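Local atomic coordinates of WlaRA, TDP-fucose-3,4-ketoisomerase (PDB entry 5TPV), a protein that is a cupin-superfamily protein that binds thymidine-5'-diphosphate in a pocket shared between two subunits. Residues S54-I59 against L87-M92; R46-N51 against W94-N99; F35-F40 against C104-L109. All coordinates share one frame; numbering follows the deposited sequence.

The three contacts are antiparallel strand pairs of one cupin fold, nested along the chain. Interaction 3 closes the widest loop, interaction 2 lies inside it, and interaction 1 lies inside interaction 2. Interactions 1 and 3 belong to the same sheet, where strands 56-62 and 105-110 are neighbours; their centres are about 14 Å apart. Interaction 2 belongs to the second sheet, with its centre about 11 Å from interaction 1 and about 13 Å from interaction 3. The sheets meet through side chains, such as Met97 on Leu106 and Ile89 on Lys95. Thymidine-5'-diphosphate is held by residues of both sheets, among them Phe35 and Arg46, and by the second subunit.

Interaction 1: S54-I59 against L87-M92; sequences SEFIFI and LYIDKM
Phe56 and Phe58 pair with Ile89 and Leu87 in two neighbouring antiparallel strands of a cupin sheet. Both are hydrogen-bonded pairs. Phe58 N gives a 2.9 Å bond to Leu87 O, and Ile89 N gives a 3.1 Å bond to Phe56 O. The return bond from Phe56 N to Ile89 O is weak. On the face of the two phenylalanines, Ile89 reaches the Phe58 ring at its edge, CD1 lying 3.8 Å from Phe58 CE2. Ile89 CG1 sits between the backbone N and the carbonyl carbon (chi1 72°), which runs the side chain alongside Phe56. The other face carries Ile57 and Tyr88, whose side chains cross at about a right angle. Glu55 reaches Tyr88 with its carboxylate nearly perpendicular to the phenol ring (84°). Glu55 OE1 lies at the ring edge, near its plane; the modelled 2.4 Å to Tyr88 OH is too short to be taken literally. Further out, Val108 of strand 105-110 packs on both phenylalanines, and Leu80 of strand 75-80 packs on Phe58. Lys91 N hydrogen-bonds to Asp90 OD2 at 2.8 Å, on the anti side of the carboxylate. Just past Ile89 and ahead of Phe56, a water donates to Ser54 O and Asp90 O, at 2.8 Å each.

Interaction 2: R46-N51 against W94-N99; sequences RGDHAN and WKQMYN. With TYD (thymidine-5'-diphosphate), chain E.
Arg46 and Met97 form a hydrogen-bonded antiparallel pair in the second sheet of the cupin fold, and a G1 beta bulge follows. Backbone bonds set the register. Arg46 N bonds to Met97 O, and Met97 N returns a bond to Arg46 O. At the bulge, Asp48 and His49 both face Lys95, and Asp48 holds the left-handed conformation (phi 65°, psi 46°). Asp48 N bonds to Lys95 O at 2.8 Å, while the bond from Lys95 N to His49 O is weak. Gly47, just before the bulge, also has a positive phi.

Packing joins the far end. The Trp94 indole lies with one face against the peptide between Asp48 and His49, and His49 N sits 3.8 Å above the ring centre. Tyr123 meets the same indole edge-to-face.

Side-chain polar contacts gather round Lys95, which folds at chi2 and chi3 across His49. Its NZ bonds to His49 O at 3.0 Å from above the carbonyl plane, and a water accepts from both NZ and Asn51 N. Asn51 OD1 lies 2.8 Å from Lys95 NZ; Asn51 ND2 bonds to Glu118.

The last group holds the thymidine-5'-diphosphate. Arg46 bends round its terminal phosphate, with NE bonded to O1B and NH1 to O3B; O3B lies in the guanidinium plane. Gly47 N also bonds to O1B, almost straight at 178°. His49 NE2 donates to the ligand's O2B at 2.5 Å.

Interaction 3: F35-F40 against C104-L109; sequences FYIYDF and CILLVL
Phe35 lays the face of its ring over Val108 across an antiparallel strand pair of the larger sheet of the cupin fold. Four backbone bonds hold the two strands in register. Phe35 N and O bond to Val108 O and N, and Ile37 N and O bond to Leu106 O and N. The bond from Val108 N to Phe35 O is 2.8 Å long.

From Phe35 CB, CG is set between the backbone N and the carbonyl carbon (chi1 50°). This turns the ring back over the neighbouring strand. Along the CD1-CE1 edge, Phe35 CD1 lies 3.9 Å from Val108 CB. CE1 comes closer, 3.5 Å from Val108 CB, and also touches Val108 CG2. The tip atom CZ meets Val108 CG1 at 3.6 Å, and CE2 lies farther from the same methyl. The valine CB is therefore over the ring, 3.8 Å from its centroid and 21° off the normal, as a CH-pi contact. Phe35 also touches thymidine-5'-diphosphate, so this valine backs a ring of the ligand pocket.

Beyond it, Ile37 and Leu106 lie side by side, with Ile37 CD1 4.1 Å from Leu106 CD2. Phe40 closes this end, its CE2 3.4 Å from Cys104 O at the ring edge. The Cys104 sulfur makes an oblique sulfur-aromatic contact with the same ring. A water accepts from Asp39 N and donates to Cys104 O.

Tyr36 OH bonds to His21 and Asn19 of the second subunit, and Tyr38 OH bonds to the same Asn19. Strand 33-38 is outermost in the sheet of its own chain. On one side it pairs with strand 105-110, which in turn pairs with strand 56-62. On the other, residues 35-38 pair antiparallel with a strand of the second subunit, so the sheet continues across the interface.

Interaction 1: S54-I59 against L87-M92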
loop_
_atom_site.group_PDB
_atom_site.type_symbol
_atom_site.label_atom_id
_atom_site.label_comp_id
_atom_site.label_asym_id
_atom_site.label_seq_id
_atom_site.Cartn_x
_atom_site.Cartn_y
_atom_site.Cartn_z
ATOM N N SER B 54 0.192 5.551 -16.246
ATOM C CA SER B 54 0.109 5.466 -14.795
ATOM C C SER B 54 0.726 6.719 -14.201
ATOM O O SER B 54 1.781 7.211 -14.628
ATOM C CB SER B 54 0.876 4.256 -14.263
ATOM O OG SER B 54 0.409 3.021 -14.787
ATOM N N GLU B 55 0.057 7.164 -13.151
ATOM C CA GLU B 55 0.629 8.029 -12.153
ATOM C C GLU B 55 1.024 7.206 -10.898
ATOM O O GLU B 55 0.561 6.077 -10.688
ATOM C CB GLU B 55 -0.433 9.075 -11.809
ATOM C CG GLU B 55 -0.772 10.035 -12.923
ATOM C CD GLU B 55 -2.040 10.819 -12.619
ATOM O OE1 GLU B 55 -2.042 11.692 -11.699
ATOM O OE2 GLU B 55 -3.036 10.537 -13.314
ATOM N N PHE B 56 1.877 7.794 -10.080
ATOM C CA PHE B 56 2.553 7.097 -8.983
ATOM C C PHE B 56 2.636 8.016 -7.781
ATOM O O PHE B 56 2.786 9.217 -7.957
ATOM C CB PHE B 56 3.964 6.662 -9.335
ATOM C CG PHE B 56 3.986 5.645 -10.408
ATOM C CD1 PHE B 56 3.649 4.340 -10.131
ATOM C CD2 PHE B 56 4.318 5.994 -11.715
ATOM C CE1 PHE B 56 3.575 3.374 -11.121
ATOM C CE2 PHE B 56 4.270 5.026 -12.725
ATOM C CZ PHE B 56 3.880 3.740 -12.436
ATOM N N ILE B 57 2.489 7.441 -6.584
ATOM C CA ILE B 57 3.149 7.987 -5.379
ATOM C C ILE B 57 4.151 6.998 -4.756
ATOM O O ILE B 57 3.838 5.850 -4.527
ATOM C CB ILE B 57 2.077 8.333 -4.344
ATOM C CG1 ILE B 57 1.224 9.469 -4.848
ATOM C CG2 ILE B 57 2.668 8.854 -3.037
ATOM C CD1 ILE B 57 -0.016 9.671 -4.023
ATOM N N PHE B 58 5.344 7.476 -4.468
ATOM C CA PHE B 58 6.454 6.693 -3.952
ATOM C C PHE B 58 6.636 7.122 -2.483
ATOM O O PHE B 58 6.714 8.314 -2.179
ATOM C CB PHE B 58 7.778 7.022 -4.700
ATOM C CG PHE B 58 7.752 6.715 -6.169
ATOM C CD1 PHE B 58 7.992 5.442 -6.618
ATOM C CD2 PHE B 58 7.449 7.701 -7.104
ATOM C CE1 PHE B 58 7.911 5.134 -7.974
ATOM C CE2 PHE B 58 7.376 7.408 -8.452
ATOM C CZ PHE B 58 7.616 6.123 -8.891
ATOM N N ILE B 59 6.760 6.151 -1.598
ATOM C CA ILE B 59 6.905 6.394 -0.166
ATOM C C ILE B 59 7.955 5.434 0.364
ATOM O O ILE B 59 7.875 4.211 0.104
ATOM C CB ILE B 59 5.551 6.101 0.514
ATOM C CG1 ILE B 59 4.422 6.871 -0.130
ATOM C CG2 ILE B 59 5.566 6.376 2.010
ATOM C CD1 ILE B 59 3.056 6.372 0.269
ATOM N N LEU B 87 6.448 11.168 -2.901
ATOM C CA LEU B 87 6.630 11.825 -4.180
ATOM C C LEU B 87 5.566 11.373 -5.120
ATOM O O LEU B 87 5.529 10.181 -5.485
ATOM C CB LEU B 87 7.990 11.445 -4.763
ATOM C CG LEU B 87 8.234 11.918 -6.208
ATOM C CD1 LEU B 87 8.214 13.438 -6.268
ATOM C CD2 LEU B 87 9.594 11.397 -6.641
ATOM N N TYR B 88 4.662 12.295 -5.436
ATOM C CA TYR B 88 3.741 12.171 -6.571
ATOM C C TYR B 88 4.430 12.541 -7.898
ATOM O O TYR B 88 5.076 13.599 -8.006
ATOM C CB TYR B 88 2.568 13.109 -6.379
ATOM C CG TYR B 88 1.725 13.212 -7.629
ATOM C CD1 TYR B 88 0.779 12.255 -7.920
ATOM C CD2 TYR B 88 1.938 14.232 -8.558
ATOM C CE1 TYR B 88 0.066 12.274 -9.102
ATOM C CE2 TYR B 88 1.215 14.281 -9.746
ATOM C CZ TYR B 88 0.275 13.322 -10.004
ATOM O OH TYR B 88 -0.433 13.375 -11.182
ATOM N N ILE B 89 4.309 11.695 -8.909
ATOM C CA ILE B 89 4.703 12.084 -10.250
ATOM C C ILE B 89 3.585 11.787 -11.192
ATOM O O ILE B 89 2.883 10.804 -11.054
ATOM C CB ILE B 89 5.955 11.393 -10.797
ATOM C CG1 ILE B 89 5.717 9.900 -11.141
ATOM C CG2 ILE B 89 7.100 11.593 -9.844
ATOM C CD1 ILE B 89 6.923 9.215 -11.797
ATOM N N ASP B 90 3.474 12.629 -12.208
ATOM C CA ASP B 90 2.429 12.436 -13.239
ATOM C C ASP B 90 2.910 11.394 -14.251
ATOM O O ASP B 90 4.066 10.955 -14.208
ATOM C CB ASP B 90 2.230 13.775 -13.955
ATOM C CG ASP B 90 0.821 13.980 -14.505
ATOM O OD1 ASP B 90 0.449 15.187 -14.530
ATOM O OD2 ASP B 90 0.131 12.993 -14.885
ATOM N N LYS B 91 2.046 11.011 -15.167
ATOM C CA LYS B 91 2.458 10.045 -16.200
ATOM C C LYS B 91 3.557 10.535 -17.169
ATOM O O LYS B 91 3.884 11.721 -17.240
ATOM C CB LYS B 91 1.247 9.574 -16.974
ATOM C CG LYS B 91 0.410 10.650 -17.606
ATOM C CD LYS B 91 -0.653 10.017 -18.496
ATOM C CE LYS B 91 -1.913 10.844 -18.513
ATOM N NZ LYS B 91 -2.927 10.342 -19.486
ATOM N N MET B 92 4.223 9.610 -17.853
ATOM C CA MET B 92 5.270 9.969 -18.834
ATOM C C MET B 92 6.322 10.784 -18.140
ATOM O O MET B 92 6.756 11.874 -18.578
ATOM C CB MET B 92 4.682 10.690 -20.073
ATOM C CG MET B 92 4.125 9.723 -21.091
ATOM S SD MET B 92 5.415 8.559 -21.652
ATOM C CE MET B 92 6.224 9.489 -22.949
HETATM O O HOH W 1 4.404 8.179 -14.224
#

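Interaction 2: R46-N51 against W94-N99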
loop_
_atom_site.group_PDB
_atom_site.type_symbol
_atom_site.label_atom_id
_atom_site.label_comp_id
_atom_site.label_asym_id
_atom_site.label_seq_id
_atom_site.Cartn_x
_atom_site.Cartn_y
_atom_site.Cartn_z
ATOM N N ARG B 46 16.349 0.484 -9.367
ATOM C CA ARG B 46 15.046 0.148 -9.943
ATOM C C ARG B 46 14.640 1.258 -10.871
ATOM O O ARG B 46 15.245 2.327 -10.935
ATOM C CB ARG B 46 13.937 -0.028 -8.895
ATOM C CG ARG B 46 14.233 -0.887 -7.658
ATOM C CD ARG B 46 14.178 -2.369 -7.891
ATOM N NE ARG B 46 12.985 -2.842 -8.603
ATOM C CZ ARG B 46 12.524 -4.088 -8.553
ATOM N NH1 ARG B 46 11.461 -4.396 -9.269
ATOM N NH2 ARG B 46 13.111 -5.045 -7.851
ATOM N N GLY B 47 13.583 0.972 -11.596
ATOM C CA GLY B 47 13.050 1.870 -12.593
ATOM C C GLY B 47 13.755 1.694 -13.927
ATOM O O GLY B 47 13.761 0.605 -14.493
ATOM N N ASP B 48 14.275 2.795 -14.459
ATOM C CA ASP B 48 14.738 2.854 -15.848
ATOM C C ASP B 48 13.605 2.666 -16.872
ATOM O O ASP B 48 13.699 1.928 -17.873
ATOM C CB ASP B 48 15.911 1.878 -16.058
ATOM C CG ASP B 48 17.161 2.292 -15.298
ATOM O OD1 ASP B 48 17.556 3.470 -15.418
ATOM O OD2 ASP B 48 17.767 1.420 -14.620
ATOM N N HIS B 49 12.507 3.371 -16.640
ATOM C CA HIS B 49 11.444 3.388 -17.628
ATOM C C HIS B 49 10.476 4.516 -17.321
ATOM O O HIS B 49 10.467 5.072 -16.240
ATOM C CB HIS B 49 10.704 2.060 -17.664
ATOM C CG HIS B 49 10.157 1.645 -16.331
ATOM N ND1 HIS B 49 8.947 2.098 -15.845
ATOM C CD2 HIS B 49 10.673 0.849 -15.358
ATOM C CE1 HIS B 49 8.731 1.578 -14.642
ATOM N NE2 HIS B 49 9.761 0.805 -14.328
ATOM N N ALA B 50 9.613 4.785 -18.278
ATOM C CA ALA B 50 8.499 5.692 -18.112
ATOM C C ALA B 50 7.274 4.925 -18.441
ATOM O O ALA B 50 7.316 3.825 -19.045
ATOM C CB ALA B 50 8.654 6.888 -19.033
ATOM N N ASN B 51 6.165 5.486 -17.980
ATOM C CA ASN B 51 4.869 4.828 -18.126
ATOM C C ASN B 51 3.890 5.799 -18.785
ATOM O O ASN B 51 3.762 6.998 -18.381
ATOM C CB ASN B 51 4.319 4.304 -16.778
ATOM C CG ASN B 51 5.228 3.263 -16.113
ATOM O OD1 ASN B 51 6.340 3.573 -15.649
ATOM N ND2 ASN B 51 4.762 2.040 -16.050
ATOM N N TRP B 94 10.088 9.712 -16.712
ATOM C CA TRP B 94 11.081 8.646 -16.589
ATOM C C TRP B 94 11.653 8.724 -15.171
ATOM O O TRP B 94 11.850 9.813 -14.599
ATOM C CB TRP B 94 12.207 8.882 -17.565
ATOM C CG TRP B 94 13.315 7.891 -17.574
ATOM C CD1 TRP B 94 14.400 7.847 -16.754
ATOM C CD2 TRP B 94 13.480 6.829 -18.506
ATOM N NE1 TRP B 94 15.250 6.823 -17.135
ATOM C CE2 TRP B 94 14.688 6.173 -18.192
ATOM C CE3 TRP B 94 12.727 6.381 -19.589
ATOM C CZ2 TRP B 94 15.153 5.077 -18.902
ATOM C CZ3 TRP B 94 13.213 5.285 -20.314
ATOM C CH2 TRP B 94 14.396 4.649 -19.964
ATOM N N LYS B 95 11.951 7.554 -14.630
ATOM C CA LYS B 95 12.489 7.490 -13.277
ATOM C C LYS B 95 13.481 6.360 -13.106
ATOM O O LYS B 95 13.390 5.334 -13.767
ATOM C CB LYS B 95 11.335 7.398 -12.259
ATOM C CG LYS B 95 10.876 6.017 -11.837
ATOM C CD LYS B 95 10.093 5.273 -12.871
ATOM C CE LYS B 95 8.841 5.995 -13.305
ATOM N NZ LYS B 95 8.184 5.123 -14.293
ATOM N N GLN B 96 14.412 6.601 -12.214
ATOM C CA GLN B 96 15.339 5.625 -11.721
ATOM C C GLN B 96 15.562 5.781 -10.194
ATOM O O GLN B 96 15.659 6.883 -9.669
ATOM C CB GLN B 96 16.633 5.789 -12.529
ATOM C CG GLN B 96 17.724 4.810 -12.158
ATOM C CD GLN B 96 19.058 5.174 -12.808
ATOM O OE1 GLN B 96 19.590 6.261 -12.585
ATOM N NE2 GLN B 96 19.608 4.254 -13.607
ATOM N N MET B 97 15.618 4.668 -9.469
ATOM C CA MET B 97 15.839 4.681 -8.026
ATOM C C MET B 97 17.026 3.890 -7.599
ATOM O O MET B 97 17.267 2.832 -8.146
ATOM C CB MET B 97 14.654 4.093 -7.337
ATOM C CG MET B 97 13.481 4.889 -7.839
ATOM S SD MET B 97 11.945 4.159 -7.373
ATOM C CE MET B 97 11.764 3.329 -8.976
ATOM N N TYR B 98 17.739 4.432 -6.622
ATOM C CA TYR B 98 19.036 3.927 -6.286
ATOM C C TYR B 98 19.360 4.430 -4.878
ATOM O O TYR B 98 18.551 5.107 -4.228
ATOM C CB TYR B 98 20.039 4.413 -7.332
ATOM C CG TYR B 98 20.005 5.888 -7.507
ATOM C CD1 TYR B 98 20.863 6.711 -6.802
ATOM C CD2 TYR B 98 19.098 6.470 -8.360
ATOM C CE1 TYR B 98 20.816 8.097 -6.935
ATOM C CE2 TYR B 98 19.047 7.850 -8.516
ATOM C CZ TYR B 98 19.913 8.662 -7.819
ATOM O OH TYR B 98 19.800 10.034 -7.969
ATOM N N ASN B 99 20.527 4.015 -4.400
ATOM C CA ASN B 99 21.040 4.384 -3.101
ATOM C C ASN B 99 20.105 3.925 -2.008
ATOM O O ASN B 99 19.810 4.680 -1.056
ATOM C CB ASN B 99 21.217 5.912 -3.019
ATOM C CG ASN B 99 22.461 6.407 -3.742
ATOM O OD1 ASN B 99 23.265 5.623 -4.217
ATOM N ND2 ASN B 99 22.604 7.732 -3.841
HETATM P PA TYD E . 9.484 -2.958 -13.564
HETATM O O1A TYD E . 9.843 -3.298 -14.991
HETATM O O2A TYD E . 8.533 -1.822 -13.277
HETATM O O3A TYD E . 10.848 -2.692 -12.752
HETATM P PB TYD E . 10.887 -1.624 -11.548
HETATM O O1B TYD E . 12.352 -1.528 -11.194
HETATM O O2B TYD E . 10.309 -0.368 -12.156
HETATM O O3B TYD E . 10.028 -2.251 -10.476
HETATM O "O5'" TYD E . 8.908 -4.286 -12.860
HETATM C "C5'" TYD E . 9.781 -5.361 -12.517
HETATM C "C4'" TYD E . 9.287 -6.646 -13.167
HETATM O "O4'" TYD E . 8.200 -7.184 -12.409
HETATM C "C3'" TYD E . 8.785 -6.391 -14.579
HETATM O "O3'" TYD E . 9.543 -7.163 -15.516
HETATM C "C2'" TYD E . 7.331 -6.824 -14.605
HETATM C "C1'" TYD E . 7.017 -7.321 -13.200
HETATM N N1 TYD E . 5.940 -6.517 -12.621
HETATM C C2 TYD E . 4.634 -7.054 -12.543
HETATM O O2 TYD E . 4.420 -8.209 -12.969
HETATM N N3 TYD E . 3.621 -6.348 -12.020
HETATM C C4 TYD E . 3.819 -5.111 -11.556
HETATM O O4 TYD E . 2.872 -4.458 -11.069
HETATM C C5 TYD E . 5.180 -4.525 -11.627
HETATM C C5M TYD E . 5.444 -3.133 -11.114
HETATM C C6 TYD E . 6.204 -5.284 -12.174
HETATM O O HOH W 2 6.392 7.207 -15.740
#

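Interaction 3: F35-F40 against C104-L109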
loop_
_atom_site.group_PDB
_atom_site.type_symbol
_atom_site.label_atom_id
_atom_site.label_comp_id
_atom_site.label_asym_id
_atom_site.label_seq_id
_atom_site.Cartn_x
_atom_site.Cartn_y
_atom_site.Cartn_z
ATOM N N PHE B 35 2.322 -1.670 -4.859
ATOM C CA PHE B 35 3.395 -2.632 -4.729
ATOM C C PHE B 35 4.479 -2.093 -3.828
ATOM O O PHE B 35 4.561 -0.911 -3.543
ATOM C CB PHE B 35 3.954 -3.096 -6.101
ATOM C CG PHE B 35 4.300 -1.989 -7.033
ATOM C CD1 PHE B 35 5.572 -1.487 -7.093
ATOM C CD2 PHE B 35 3.336 -1.433 -7.871
ATOM C CE1 PHE B 35 5.887 -0.453 -7.972
ATOM C CE2 PHE B 35 3.658 -0.421 -8.768
ATOM C CZ PHE B 35 4.942 0.068 -8.839
ATOM N N TYR B 36 5.293 -3.010 -3.308
ATOM C CA TYR B 36 6.374 -2.624 -2.410
ATOM C C TYR B 36 7.587 -3.475 -2.756
ATOM O O TYR B 36 7.483 -4.629 -3.226
ATOM C CB TYR B 36 5.970 -2.646 -0.898
ATOM C CG TYR B 36 5.217 -3.871 -0.496
ATOM C CD1 TYR B 36 5.880 -4.975 0.035
ATOM C CD2 TYR B 36 3.831 -3.945 -0.619
ATOM C CE1 TYR B 36 5.209 -6.114 0.360
ATOM C CE2 TYR B 36 3.161 -5.100 -0.286
ATOM C CZ TYR B 36 3.856 -6.173 0.179
ATOM O OH TYR B 36 3.188 -7.326 0.524
ATOM N N ILE B 37 8.727 -2.828 -2.560
ATOM C CA ILE B 37 10.029 -3.323 -2.942
ATOM C C ILE B 37 10.933 -3.253 -1.713
ATOM O O ILE B 37 10.936 -2.284 -0.917
ATOM C CB ILE B 37 10.601 -2.483 -4.089
ATOM C CG1 ILE B 37 9.536 -2.315 -5.156
ATOM C CG2 ILE B 37 11.768 -3.209 -4.740
ATOM C CD1 ILE B 37 9.957 -1.487 -6.353
ATOM N N TYR B 38 11.714 -4.311 -1.544
ATOM C CA TYR B 38 12.466 -4.464 -0.301
ATOM C C TYR B 38 13.641 -5.442 -0.485
ATOM O O TYR B 38 13.832 -5.999 -1.575
ATOM C CB TYR B 38 11.496 -4.944 0.774
ATOM C CG TYR B 38 10.752 -6.243 0.439
ATOM C CD1 TYR B 38 11.219 -7.484 0.845
ATOM C CD2 TYR B 38 9.551 -6.206 -0.218
ATOM C CE1 TYR B 38 10.566 -8.656 0.518
ATOM C CE2 TYR B 38 8.851 -7.357 -0.505
ATOM C CZ TYR B 38 9.363 -8.571 -0.164
ATOM O OH TYR B 38 8.581 -9.688 -0.504
ATOM N N ASP B 39 14.431 -5.600 0.570
ATOM C CA ASP B 39 15.610 -6.490 0.647
ATOM C C ASP B 39 16.644 -6.123 -0.382
ATOM O O ASP B 39 17.071 -6.968 -1.175
ATOM C CB ASP B 39 15.230 -7.967 0.488
ATOM C CG ASP B 39 14.642 -8.562 1.750
ATOM O OD1 ASP B 39 14.399 -7.847 2.756
ATOM O OD2 ASP B 39 14.405 -9.774 1.699
ATOM N N PHE B 40 16.987 -4.839 -0.388
ATOM C CA PHE B 40 17.852 -4.284 -1.400
ATOM C C PHE B 40 19.294 -4.649 -1.044
ATOM O O PHE B 40 19.718 -4.492 0.103
ATOM C CB PHE B 40 17.730 -2.762 -1.438
ATOM C CG PHE B 40 16.373 -2.276 -1.848
ATOM C CD1 PHE B 40 16.045 -2.120 -3.208
ATOM C CD2 PHE B 40 15.422 -1.961 -0.890
ATOM C CE1 PHE B 40 14.811 -1.648 -3.569
ATOM C CE2 PHE B 40 14.193 -1.445 -1.256
ATOM C CZ PHE B 40 13.876 -1.320 -2.594
ATOM N N CYS B 104 15.525 -0.352 3.619
ATOM C CA CYS B 104 14.544 0.404 2.862
ATOM C C CYS B 104 13.354 -0.501 2.511
ATOM O O CYS B 104 13.506 -1.620 2.089
ATOM C CB CYS B 104 15.088 0.995 1.574
ATOM S SG CYS B 104 13.843 2.101 0.818
ATOM N N ILE B 105 12.157 -0.003 2.744
ATOM C CA ILE B 105 10.950 -0.567 2.134
ATOM C C ILE B 105 10.279 0.530 1.342
ATOM O O ILE B 105 9.904 1.574 1.888
ATOM C CB ILE B 105 9.932 -1.070 3.178
ATOM C CG1 ILE B 105 10.593 -2.176 4.022
ATOM C CG2 ILE B 105 8.625 -1.565 2.537
ATOM C CD1 ILE B 105 9.854 -2.383 5.350
ATOM N N LEU B 106 10.110 0.278 0.054
ATOM C CA LEU B 106 9.561 1.290 -0.844
ATOM C C LEU B 106 8.165 0.870 -1.179
ATOM O O LEU B 106 7.993 -0.213 -1.704
ATOM C CB LEU B 106 10.357 1.375 -2.151
ATOM C CG LEU B 106 9.795 2.392 -3.155
ATOM C CD1 LEU B 106 9.993 3.802 -2.694
ATOM C CD2 LEU B 106 10.494 2.187 -4.500
ATOM N N LEU B 107 7.195 1.724 -0.860
ATOM C CA LEU B 107 5.819 1.507 -1.261
ATOM C C LEU B 107 5.432 2.478 -2.392
ATOM O O LEU B 107 5.648 3.698 -2.298
ATOM C CB LEU B 107 4.927 1.735 -0.069
ATOM C CG LEU B 107 3.411 1.680 -0.224
ATOM C CD1 LEU B 107 2.931 0.307 -0.601
ATOM C CD2 LEU B 107 2.669 2.173 1.019
ATOM N N VAL B 108 4.698 1.927 -3.347
ATOM C CA VAL B 108 4.179 2.634 -4.504
ATOM C C VAL B 108 2.690 2.440 -4.693
ATOM O O VAL B 108 2.154 1.348 -4.694
ATOM C CB VAL B 108 4.937 2.147 -5.766
ATOM C CG1 VAL B 108 4.673 3.091 -6.939
ATOM C CG2 VAL B 108 6.425 2.116 -5.463
ATOM N N LEU B 109 1.998 3.556 -4.883
ATOM C CA LEU B 109 0.586 3.553 -5.240
ATOM C C LEU B 109 0.450 4.009 -6.697
ATOM O O LEU B 109 1.166 4.930 -7.145
ATOM C CB LEU B 109 -0.145 4.564 -4.364
ATOM C CG LEU B 109 0.355 4.716 -2.902
ATOM C CD1 LEU B 109 -0.342 5.821 -2.177
ATOM C CD2 LEU B 109 0.183 3.449 -2.098
HETATM O O HOH W 3 14.965 -3.772 2.467
#